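Local coordinates for protein cellulosomal scaffoldin (Acetivibrio cellulolyticus, PDB 3ZUC) that binds crystalline cellulose as the family 3b carbohydrate-binding module of the scaffoldin subunit ScaA of the cellulosome, at residues L43-T48 with D137-Y142; K7-N12 with K25-N30; T48-K53 with N117-D122; L38-L43 with Y142-L147. All coordinates share one frame; numbering follows the deposited sequence. Where two conformers were deposited one is given.

Contact 1: L43-T48 with D137-Y142. With CA (calcium ion), chain B; EDO (1,2-ethanediol), chain C.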
# COMPACT_ATOMS: atom_id res chain seq x y z
N LEU A 43 5.30 -1.25 -1.59
CA LEU A 43 3.94 -1.75 -1.44
C LEU A 43 3.11 -1.27 -2.63
O LEU A 43 3.30 -0.15 -3.09
CB LEU A 43 3.28 -1.20 -0.16
CG LEU A 43 4.09 -1.35 1.12
CD1 LEU A 43 3.45 -0.58 2.25
CD2 LEU A 43 4.27 -2.80 1.48
N HIS A 44 2.18 -2.10 -3.11
CA HIS A 44 1.23 -1.69 -4.14
C HIS A 44 -0.22 -1.80 -3.68
O HIS A 44 -0.62 -2.78 -3.05
CB HIS A 44 1.33 -2.54 -5.42
CG HIS A 44 2.59 -2.35 -6.19
ND1 HIS A 44 2.85 -3.09 -7.33
CD2 HIS A 44 3.63 -1.52 -6.02
CE1 HIS A 44 4.03 -2.73 -7.82
NE2 HIS A 44 4.52 -1.77 -7.04
N TYR A 45 -0.99 -0.80 -4.10
CA TYR A 45 -2.45 -0.77 -3.96
C TYR A 45 -3.03 -0.56 -5.36
O TYR A 45 -2.74 0.46 -6.00
CB TYR A 45 -2.89 0.34 -3.02
CG TYR A 45 -4.37 0.36 -2.74
CD1 TYR A 45 -5.25 1.05 -3.56
CD2 TYR A 45 -4.90 -0.34 -1.66
CE1 TYR A 45 -6.62 1.05 -3.32
CE2 TYR A 45 -6.26 -0.35 -1.41
CZ TYR A 45 -7.12 0.35 -2.23
OH TYR A 45 -8.46 0.33 -1.91
N TYR A 46 -3.82 -1.51 -5.84
CA TYR A 46 -4.35 -1.55 -7.20
C TYR A 46 -5.80 -1.07 -7.25
O TYR A 46 -6.62 -1.45 -6.42
CB TYR A 46 -4.29 -2.99 -7.73
CG TYR A 46 -2.90 -3.55 -7.83
CD1 TYR A 46 -2.14 -3.32 -8.97
CD2 TYR A 46 -2.33 -4.29 -6.81
CE1 TYR A 46 -0.86 -3.80 -9.11
CE2 TYR A 46 -1.04 -4.78 -6.93
CZ TYR A 46 -0.30 -4.54 -8.07
OH TYR A 46 0.98 -5.06 -8.17
N PHE A 47 -6.12 -0.27 -8.27
CA PHE A 47 -7.43 0.33 -8.34
C PHE A 47 -7.76 0.73 -9.78
O PHE A 47 -6.89 0.75 -10.65
CB PHE A 47 -7.51 1.54 -7.38
CG PHE A 47 -6.57 2.68 -7.71
CD1 PHE A 47 -5.23 2.64 -7.35
CD2 PHE A 47 -7.03 3.82 -8.37
CE1 PHE A 47 -4.38 3.69 -7.64
CE2 PHE A 47 -6.19 4.87 -8.65
CZ PHE A 47 -4.86 4.81 -8.29
N THR A 48 -9.02 1.08 -10.00
CA THR A 48 -9.44 1.76 -11.21
C THR A 48 -9.67 3.23 -10.88
O THR A 48 -10.38 3.55 -9.91
CB THR A 48 -10.68 1.16 -11.87
OG1 THR A 48 -11.78 1.31 -10.98
CG2 THR A 48 -10.48 -0.30 -12.21
N ASP A 137 -4.31 -10.57 0.47
CA ASP A 137 -3.44 -10.91 -0.66
C ASP A 137 -3.74 -10.08 -1.90
O ASP A 137 -3.11 -10.29 -2.94
CB ASP A 137 -3.50 -12.42 -0.97
CG ASP A 137 -4.84 -12.88 -1.53
OD1 ASP A 137 -5.71 -12.04 -1.84
OD2 ASP A 137 -4.99 -14.11 -1.69
N LYS A 138 -4.61 -9.08 -1.78
CA LYS A 138 -4.95 -8.21 -2.90
C LYS A 138 -4.17 -6.90 -2.88
O LYS A 138 -4.36 -6.07 -3.77
CB LYS A 138 -6.46 -7.94 -2.95
CG LYS A 138 -7.30 -9.19 -3.04
CD LYS A 138 -6.93 -10.02 -4.22
CE LYS A 138 -7.88 -11.21 -4.41
NZ LYS A 138 -7.82 -12.28 -3.38
N VAL A 139 -3.32 -6.71 -1.89
CA VAL A 139 -2.21 -5.76 -1.96
C VAL A 139 -0.92 -6.57 -2.07
O VAL A 139 -0.88 -7.73 -1.66
CB VAL A 139 -2.16 -4.79 -0.75
CG1 VAL A 139 -3.36 -3.87 -0.77
CG2 VAL A 139 -2.07 -5.55 0.59
N THR A 140 0.10 -5.97 -2.66
CA THR A 140 1.37 -6.67 -2.82
C THR A 140 2.50 -5.91 -2.15
O THR A 140 2.43 -4.69 -1.92
CB THR A 140 1.68 -6.95 -4.30
OG1 THR A 140 1.66 -5.69 -4.99
CG2 THR A 140 0.67 -7.91 -4.92
N ALA A 141 3.56 -6.65 -1.84
CA ALA A 141 4.79 -6.05 -1.33
C ALA A 141 5.97 -6.68 -2.03
O ALA A 141 5.88 -7.80 -2.55
CB ALA A 141 4.93 -6.23 0.18
N TYR A 142 7.07 -5.94 -2.02
CA TYR A 142 8.29 -6.25 -2.75
C TYR A 142 9.48 -5.97 -1.87
O TYR A 142 9.45 -5.04 -1.05
CB TYR A 142 8.41 -5.36 -4.01
CG TYR A 142 7.20 -5.48 -4.89
CD1 TYR A 142 6.03 -4.79 -4.59
CD2 TYR A 142 7.17 -6.35 -5.98
CE1 TYR A 142 4.88 -4.97 -5.30
CE2 TYR A 142 6.02 -6.52 -6.73
CZ TYR A 142 4.86 -5.85 -6.36
OH TYR A 142 3.68 -6.04 -7.01
CA CA B . -12.42 2.47 -8.99
C1 EDO C . 3.55 -4.67 -11.44
O1 EDO C . 4.13 -4.81 -10.15
C2 EDO C . 2.05 -4.51 -11.33
O2 EDO C . 1.48 -5.64 -10.67
O HOH W 1 -11.37 3.96 -7.32
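H44 and T140 sit opposite each other as a hydrogen-bonded antiparallel pair, and the tight part of the contact gathers round them. H44 N reaches T140 O at 2.9 Å in a fairly straight bond (166° at the hydrogen), whereas the return bond from T140 N to H44 O is longer, 3.3 Å. The Y142 and H44 side chains cross at about a right angle, with Y142 CE1 3.4 Å above the H44 ring plane, over its centre; the two planes are inclined at 42°. At the imidazole edge, ND1 donates to Y46 OH at 2.8 Å with the hydroxyl in the ring plane; NE2 is bonded to E88, so both nitrogens are held and the ring is fixed in rotation. T140 OG1 lies between its backbone N and carbonyl carbon (chi1 57°), from where it donates to Y142 OH at 2.9 Å; that phenol is also bonded to E152. Strands 42-47 and 140-143 are neighbours in one sheet of the jelly-roll beta sandwich of CBM3, and the reverse face of the pair looks into its core. There L43 CD2 meets A141 CB at 3.7 Å, next to F26 and L28 of the other sheet. Packing thins toward D137. K138 O lies near the plane at the edge of the Y46 ring, while the lysine side chain leads away to a salt bridge, NZ to D137 OD1 at 2.6 Å. By the Y46 hydroxyl sits an ethanediol, probably from the crystallisation liquor, its O2 2.6 Å from Y46 OH.

Contact 2: K7-N12 with K25-N30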
# COMPACT_ATOMS: atom_id res chain seq x y z
N LYS A 7 5.23 -10.05 6.72
CA LYS A 7 3.80 -10.29 6.68
C LYS A 7 3.09 -8.95 6.50
O LYS A 7 3.43 -7.96 7.16
CB LYS A 7 3.37 -10.96 7.99
CG LYS A 7 1.89 -11.25 8.10
CD LYS A 7 1.59 -12.03 9.36
CE LYS A 7 0.70 -11.24 10.31
NZ LYS A 7 0.39 -11.94 11.59
N VAL A 8 2.09 -8.94 5.62
CA VAL A 8 1.40 -7.72 5.26
C VAL A 8 -0.07 -7.86 5.62
O VAL A 8 -0.75 -8.79 5.18
CB VAL A 8 1.56 -7.42 3.75
CG1 VAL A 8 0.86 -6.12 3.41
CG2 VAL A 8 3.03 -7.37 3.38
N GLU A 9 -0.56 -6.95 6.44
CA GLU A 9 -1.96 -6.84 6.76
C GLU A 9 -2.46 -5.48 6.27
O GLU A 9 -1.66 -4.54 6.09
CB GLU A 9 -2.18 -6.95 8.26
CG GLU A 9 -1.77 -8.26 8.89
CD GLU A 9 -1.72 -8.07 10.39
OE1 GLU A 9 -0.69 -7.61 10.90
OE2 GLU A 9 -2.74 -8.31 11.06
N PHE A 10 -3.77 -5.34 6.11
CA PHE A 10 -4.30 -4.19 5.44
C PHE A 10 -5.75 -3.95 5.84
O PHE A 10 -6.49 -4.91 6.10
CB PHE A 10 -4.26 -4.43 3.91
CG PHE A 10 -4.72 -3.23 3.11
CD1 PHE A 10 -3.86 -2.17 2.89
CD2 PHE A 10 -6.02 -3.14 2.64
CE1 PHE A 10 -4.29 -1.04 2.25
CE2 PHE A 10 -6.44 -2.00 1.98
CZ PHE A 10 -5.56 -0.96 1.81
N PHE A 11 -6.18 -2.69 5.81
CA PHE A 11 -7.60 -2.34 5.70
C PHE A 11 -7.71 -0.93 5.17
O PHE A 11 -6.72 -0.19 5.10
CB PHE A 11 -8.41 -2.55 7.00
CG PHE A 11 -8.16 -1.55 8.11
CD1 PHE A 11 -7.01 -1.59 8.88
CD2 PHE A 11 -9.12 -0.62 8.44
CE1 PHE A 11 -6.81 -0.72 9.94
CE2 PHE A 11 -8.93 0.26 9.50
CZ PHE A 11 -7.78 0.20 10.26
N ASN A 12 -8.92 -0.56 4.76
CA ASN A 12 -9.22 0.77 4.28
C ASN A 12 -9.85 1.60 5.39
O ASN A 12 -10.86 1.18 5.97
CB ASN A 12 -10.23 0.70 3.11
CG ASN A 12 -9.62 0.12 1.85
OD1 ASN A 12 -9.62 -1.09 1.63
ND2 ASN A 12 -9.04 0.99 1.03
N LYS A 25 -4.32 1.55 4.74
CA LYS A 25 -3.59 1.33 5.98
C LYS A 25 -2.95 -0.04 5.93
O LYS A 25 -3.65 -1.05 5.81
CB LYS A 25 -4.54 1.40 7.21
CG LYS A 25 -5.03 2.78 7.47
CD LYS A 25 -5.82 2.88 8.72
CE LYS A 25 -5.04 2.54 9.98
NZ LYS A 25 -5.61 3.28 11.18
N PHE A 26 -1.62 -0.08 6.04
CA PHE A 26 -0.87 -1.31 6.05
C PHE A 26 -0.25 -1.54 7.42
O PHE A 26 0.17 -0.60 8.08
CB PHE A 26 0.31 -1.24 5.07
CG PHE A 26 -0.05 -1.21 3.61
CD1 PHE A 26 -0.38 -0.04 2.96
CD2 PHE A 26 -0.01 -2.38 2.87
CE1 PHE A 26 -0.68 -0.08 1.57
CE2 PHE A 26 -0.29 -2.41 1.52
CZ PHE A 26 -0.62 -1.28 0.89
N ARG A 27 -0.14 -2.81 7.82
CA ARG A 27 0.69 -3.19 8.95
C ARG A 27 1.67 -4.23 8.44
O ARG A 27 1.28 -5.25 7.89
CB ARG A 27 -0.13 -3.74 10.13
CG ARG A 27 0.77 -4.11 11.32
CD ARG A 27 -0.00 -4.19 12.62
NE ARG A 27 -0.95 -5.28 12.60
CZ ARG A 27 -1.92 -5.42 13.49
NH1 ARG A 27 -2.06 -4.53 14.47
NH2 ARG A 27 -2.73 -6.46 13.41
N LEU A 28 2.95 -3.92 8.62
CA LEU A 28 4.03 -4.76 8.15
C LEU A 28 4.72 -5.39 9.35
O LEU A 28 5.14 -4.67 10.25
CB LEU A 28 5.05 -3.93 7.38
CG LEU A 28 4.49 -3.04 6.27
CD1 LEU A 28 5.63 -2.28 5.61
CD2 LEU A 28 3.62 -3.80 5.27
N THR A 29 4.86 -6.72 9.35
CA THR A 29 5.48 -7.44 10.46
C THR A 29 6.66 -8.24 9.97
O THR A 29 6.54 -8.99 8.99
CB THR A 29 4.47 -8.38 11.14
OG1 THR A 29 3.33 -7.64 11.58
CG2 THR A 29 5.09 -9.09 12.35
N ASN A 30 7.79 -8.06 10.63
CA ASN A 30 8.94 -8.92 10.38
C ASN A 30 8.77 -10.20 11.20
O ASN A 30 8.87 -10.17 12.41
CB ASN A 30 10.22 -8.19 10.77
CG ASN A 30 11.46 -8.99 10.49
OD1 ASN A 30 11.40 -10.18 10.17
ND2 ASN A 30 12.60 -8.35 10.60
O HOH W 2 1.62 -7.60 9.59
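E9 OE1 is gripped by R27 NE at 2.9 Å and by a water at 2.7 Å. The arginine holds the carboxylate side-on, with NH2 taking E9 OE2 at 3.0 Å. Both oxygens lie in the guanidinium plane, but the two flat groups are turned 39° apart, and NE meets OE1 from above the carboxylate plane. A bend at chi3 (66°) brings the R27 guanidinium alongside E9. The same water lies 2.6 Å from T29 OG1, tying a third side chain into this polar face. Further along that face, K25 runs beside F11, its CE 3.6 Å from F11 CZ, and sends NZ on to Q107. The reverse face is apolar. F10 turns its edge to the face of F26 in a T-shaped pair, with CD1 3.7 Å above the F26 ring centre; V8 CG1 fills in at the edge of F26, 3.9 Å from CD2. Paired backbone bonds at K7-T29, E9-R27 and F11-K25 hold the antiparallel strands in register. Strand 102-112 flanks strand 24-30 and strand 134-135 flanks strand 6-12, while F26 and L28 press against L43 in the facing sheet.

Contact 3: T48-K53 with N117-D122. With CA (calcium ion), chain B.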
# COMPACT_ATOMS: atom_id res chain seq x y z
N THR A 48 -9.02 1.08 -10.00
CA THR A 48 -9.44 1.76 -11.21
C THR A 48 -9.67 3.23 -10.88
O THR A 48 -10.38 3.55 -9.91
CB THR A 48 -10.68 1.16 -11.87
OG1 THR A 48 -11.78 1.31 -10.98
CG2 THR A 48 -10.48 -0.30 -12.21
N VAL A 49 -9.03 4.12 -11.63
CA VAL A 49 -8.99 5.53 -11.27
C VAL A 49 -10.32 6.26 -11.42
O VAL A 49 -10.54 7.25 -10.73
CB VAL A 49 -7.84 6.23 -12.05
CG1 VAL A 49 -8.14 6.33 -13.54
CG2 VAL A 49 -7.48 7.58 -11.47
N ASP A 50 -11.20 5.78 -12.31
CA ASP A 50 -12.51 6.42 -12.53
C ASP A 50 -12.36 7.90 -12.89
O ASP A 50 -12.92 8.79 -12.24
CB ASP A 50 -13.41 6.25 -11.30
CG ASP A 50 -13.73 4.82 -11.03
OD1 ASP A 50 -14.32 4.19 -11.95
OD2 ASP A 50 -13.44 4.32 -9.94
N GLY A 51 -11.60 8.14 -13.97
CA GLY A 51 -11.28 9.48 -14.41
C GLY A 51 -9.87 9.83 -13.99
O GLY A 51 -9.61 10.18 -12.85
N ASP A 52 -8.93 9.71 -14.93
CA ASP A 52 -7.52 9.91 -14.64
C ASP A 52 -7.26 11.40 -14.40
O ASP A 52 -7.71 12.26 -15.14
CB ASP A 52 -6.67 9.41 -15.80
CG ASP A 52 -5.17 9.33 -15.50
OD1 ASP A 52 -4.79 9.26 -14.33
OD2 ASP A 52 -4.38 9.31 -16.49
N LYS A 53 -6.54 11.68 -13.32
CA LYS A 53 -6.10 13.02 -12.95
C LYS A 53 -4.76 12.84 -12.24
O LYS A 53 -4.45 11.75 -11.76
CB LYS A 53 -7.07 13.70 -11.98
CG LYS A 53 -8.49 13.85 -12.51
CD LYS A 53 -8.58 14.88 -13.64
CE LYS A 53 -9.90 14.87 -14.37
NZ LYS A 53 -11.07 15.07 -13.47
N ASN A 117 -14.22 12.43 -7.62
CA ASN A 117 -14.45 11.16 -6.97
C ASN A 117 -13.82 9.95 -7.65
O ASN A 117 -13.66 9.89 -8.88
CB ASN A 117 -15.94 10.89 -6.82
CG ASN A 117 -16.59 11.80 -5.79
OD1 ASN A 117 -15.95 12.27 -4.85
ND2 ASN A 117 -17.87 12.05 -5.97
N TYR A 118 -13.52 8.98 -6.81
CA TYR A 118 -13.27 7.59 -7.14
C TYR A 118 -14.55 6.76 -6.90
O TYR A 118 -15.38 7.14 -6.10
CB TYR A 118 -12.21 7.02 -6.22
CG TYR A 118 -10.85 7.65 -6.30
CD1 TYR A 118 -9.94 7.26 -7.27
CD2 TYR A 118 -10.44 8.60 -5.39
CE1 TYR A 118 -8.66 7.80 -7.32
CE2 TYR A 118 -9.18 9.15 -5.44
CZ TYR A 118 -8.28 8.74 -6.39
OH TYR A 118 -7.04 9.32 -6.41
N ASN A 119 -14.64 5.60 -7.57
CA ASN A 119 -15.54 4.51 -7.17
C ASN A 119 -14.69 3.42 -6.56
O ASN A 119 -13.99 2.69 -7.28
CB ASN A 119 -16.33 3.95 -8.36
CG ASN A 119 -17.09 2.70 -7.99
OD1 ASN A 119 -17.47 2.52 -6.82
ND2 ASN A 119 -17.31 1.82 -8.96
N GLN A 120 -14.69 3.29 -5.24
CA GLN A 120 -13.84 2.30 -4.59
C GLN A 120 -14.31 0.87 -4.85
O GLN A 120 -13.52 -0.07 -4.76
CB GLN A 120 -13.75 2.53 -3.09
CG GLN A 120 -13.24 3.90 -2.71
CD GLN A 120 -12.62 3.89 -1.34
OE1 GLN A 120 -11.47 3.46 -1.20
NE2 GLN A 120 -13.36 4.33 -0.33
N ALA A 121 -15.60 0.70 -5.12
CA ALA A 121 -16.20 -0.63 -5.06
C ALA A 121 -15.59 -1.62 -6.05
O ALA A 121 -15.58 -2.82 -5.76
CB ALA A 121 -17.70 -0.54 -5.29
N ASP A 122 -15.11 -1.13 -7.19
CA ASP A 122 -14.53 -2.00 -8.20
C ASP A 122 -13.02 -2.17 -8.10
O ASP A 122 -12.43 -2.82 -8.95
CB ASP A 122 -14.90 -1.55 -9.61
CG ASP A 122 -14.21 -0.26 -10.04
OD1 ASP A 122 -13.88 0.56 -9.17
OD2 ASP A 122 -14.03 -0.08 -11.27
CA CA B . -12.42 2.47 -8.99
O HOH W 3 -15.97 2.16 -11.60
O HOH W 4 -14.21 11.29 -11.16
O HOH W 1 -11.37 3.96 -7.32
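T48 and D122 approach from opposite directions and meet twice, directly and through the calcium ion held between loop 48-53 and segment 117-122. T48 OG1 is turned to lie between its backbone N and carbonyl carbon (chi1 64°), which lets the residue chelate: OG1 binds calcium at 2.4 Å and the carbonyl O of T48 binds it at 2.5 Å. The hydroxyl also donates a hydrogen bond to D122 OD2 at 2.7 Å. D122 has CG in the equivalent position (chi1 71°), and its two oxygens divide the work, OD1 binding calcium at 2.4 Å while OD2 accepts from the threonine. D50, two residues on from T48 in the same loop, points in toward N119. Its OD2 binds calcium at 2.3 Å and also accepts N119 N at 2.9 Å, the amide coming from well above the carboxylate plane, 51° out of it. This second bond should help to fix the carboxylate's rotation. N119 itself coordinates through the backbone, its O lying 2.3 Å from the calcium, which leaves the amide for other tasks: OD1 accepts A121 N in an Asx turn just ahead of D122, and ND2 donates to a water. That water in turn donates to D50 OD1 at 2.6 Å and weakly to D122 OD2, bridging the two acidic groups, whose negative charge the calcium probably offsets. D123 and a second water complete seven oxygen ligands, a site consistent with the structural calcium of family 3 carbohydrate-binding modules.

Contact 4: L38-L43 with Y142-L147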
# COMPACT_ATOMS: atom_id res chain seq x y z
N LEU A 38 14.06 -1.42 5.31
CA LEU A 38 12.84 -0.87 4.74
C LEU A 38 13.08 -0.12 3.44
O LEU A 38 12.16 -0.02 2.62
CB LEU A 38 12.13 0.02 5.75
CG LEU A 38 11.47 -0.75 6.90
CD1 LEU A 38 11.06 0.20 8.00
CD2 LEU A 38 10.28 -1.54 6.45
N ALA A 39 14.28 0.40 3.23
CA ALA A 39 14.55 1.13 1.99
C ALA A 39 14.33 0.29 0.75
O ALA A 39 14.09 0.82 -0.33
CB ALA A 39 15.97 1.69 2.00
N ASP A 40 14.40 -1.03 0.90
CA ASP A 40 14.19 -1.92 -0.24
C ASP A 40 12.76 -2.42 -0.36
O ASP A 40 12.46 -3.16 -1.29
CB ASP A 40 15.13 -3.10 -0.14
CG ASP A 40 16.55 -2.68 -0.30
OD1 ASP A 40 16.84 -1.93 -1.25
OD2 ASP A 40 17.37 -3.05 0.56
N VAL A 41 11.88 -2.03 0.55
CA VAL A 41 10.51 -2.53 0.55
C VAL A 41 9.59 -1.57 -0.22
O VAL A 41 9.64 -0.36 -0.02
CB VAL A 41 10.00 -2.71 1.99
CG1 VAL A 41 8.53 -3.07 2.00
CG2 VAL A 41 10.80 -3.78 2.71
N LYS A 42 8.75 -2.13 -1.08
CA LYS A 42 7.71 -1.37 -1.76
C LYS A 42 6.37 -2.03 -1.49
O LYS A 42 6.31 -3.24 -1.22
CB LYS A 42 7.96 -1.31 -3.29
CG LYS A 42 9.35 -0.77 -3.68
CD LYS A 42 9.64 -0.80 -5.17
CE LYS A 42 11.02 -0.21 -5.47
NZ LYS A 42 11.49 -0.50 -6.85
N LEU A 43 5.30 -1.25 -1.59
CA LEU A 43 3.94 -1.75 -1.44
C LEU A 43 3.11 -1.27 -2.63
O LEU A 43 3.30 -0.15 -3.09
CB LEU A 43 3.28 -1.20 -0.16
CG LEU A 43 4.09 -1.35 1.12
CD1 LEU A 43 3.45 -0.58 2.25
CD2 LEU A 43 4.27 -2.80 1.48
N TYR A 142 7.07 -5.94 -2.02
CA TYR A 142 8.29 -6.25 -2.75
C TYR A 142 9.48 -5.97 -1.87
O TYR A 142 9.45 -5.04 -1.05
CB TYR A 142 8.41 -5.36 -4.01
CG TYR A 142 7.20 -5.48 -4.89
CD1 TYR A 142 6.03 -4.79 -4.59
CD2 TYR A 142 7.17 -6.35 -5.98
CE1 TYR A 142 4.88 -4.97 -5.30
CE2 TYR A 142 6.02 -6.52 -6.73
CZ TYR A 142 4.86 -5.85 -6.36
OH TYR A 142 3.68 -6.04 -7.01
N SER A 143 10.55 -6.73 -2.09
CA SER A 143 11.87 -6.42 -1.59
C SER A 143 12.77 -6.12 -2.78
O SER A 143 12.29 -6.02 -3.91
CB SER A 143 12.44 -7.61 -0.82
OG SER A 143 12.73 -8.63 -1.71
N ALA A 144 14.08 -6.04 -2.57
CA ALA A 144 15.00 -5.97 -3.69
C ALA A 144 14.90 -7.20 -4.59
O ALA A 144 15.34 -7.14 -5.74
CB ALA A 144 16.44 -5.80 -3.20
N GLU A 145 14.40 -8.31 -4.06
CA GLU A 145 14.23 -9.53 -4.84
C GLU A 145 13.01 -9.52 -5.72
O GLU A 145 12.83 -10.45 -6.51
CB GLU A 145 14.12 -10.75 -3.90
CG GLU A 145 15.35 -11.11 -3.19
CD GLU A 145 16.41 -11.51 -4.17
OE1 GLU A 145 16.45 -12.71 -4.55
OE2 GLU A 145 17.18 -10.62 -4.58
N GLY A 146 12.15 -8.54 -5.57
CA GLY A 146 10.89 -8.59 -6.29
C GLY A 146 9.75 -8.90 -5.36
O GLY A 146 9.77 -8.58 -4.18
N LEU A 147 8.71 -9.52 -5.91
CA LEU A 147 7.48 -9.76 -5.16
C LEU A 147 7.75 -10.67 -3.97
O LEU A 147 8.38 -11.73 -4.12
CB LEU A 147 6.45 -10.40 -6.10
CG LEU A 147 5.07 -10.70 -5.53
CD1 LEU A 147 4.29 -9.42 -5.25
CD2 LEU A 147 4.30 -11.61 -6.46
O HOH W 5 11.22 -3.24 -3.61
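Y142 turns an edge of its ring toward the backbone of K42: CD1 is 3.7 Å from K42 O, which lies near the ring plane. The tyrosine's first torsion (-55°) sets CG beside its backbone N, and because that N donates to K42 O at 2.9 Å, the ring edge is carried to the same carbonyl. K42 N completes the hydrogen-bonded pair by donating to Y142 O at 3.0 Å. On this face of the sheet K42 CB and Y142 CB lie 4.1 Å apart. One step along, V41 CA packs on Y142 O at 3.2 Å in a CA-H...O contact, while the V41 side chain turns from the strand partner to F91. The pairing opens out beyond this point. D40 O accepts a hydrogen bond from a water at 2.6 Å, and the water has a second, weak bond to S143 O, so that it bridges the two carbonyls. D40 and A144 meet loosely at the surface, D40 CG being 4.3 Å from A144 CB. S143 fixes the reversal through its side chain as well as its backbone: OG accepts E145 N at 2.9 Å, an ST turn. With the type I turn from S143 to G146, this makes a tight beta hairpin joining strand 140-143 to the sheet's outermost strand, 146-149.

Overall arrangement
Contacts 1 and 4 share L43 and Y142 and follow the same strand pair, 42-47 with 140-143, from the buried middle of one sheet out to its surface end. Contact 2 belongs to the facing sheet. Contacts 1 and 2 help to line the core between the sheets, with most of their polar side-chain chemistry on the outer faces, a histidine-tyrosine network in one and a glutamate-arginine pair in the other, apart from a probable Y45-N12 hydrogen bond between them. Contact 3, joined to contact 1 through T48, swaps strand pairing for metal coordination between loop 48-53 and segment 117-122. It lies about 26 Å from contact 4, centre to centre, on the opposite side of the chain's centre.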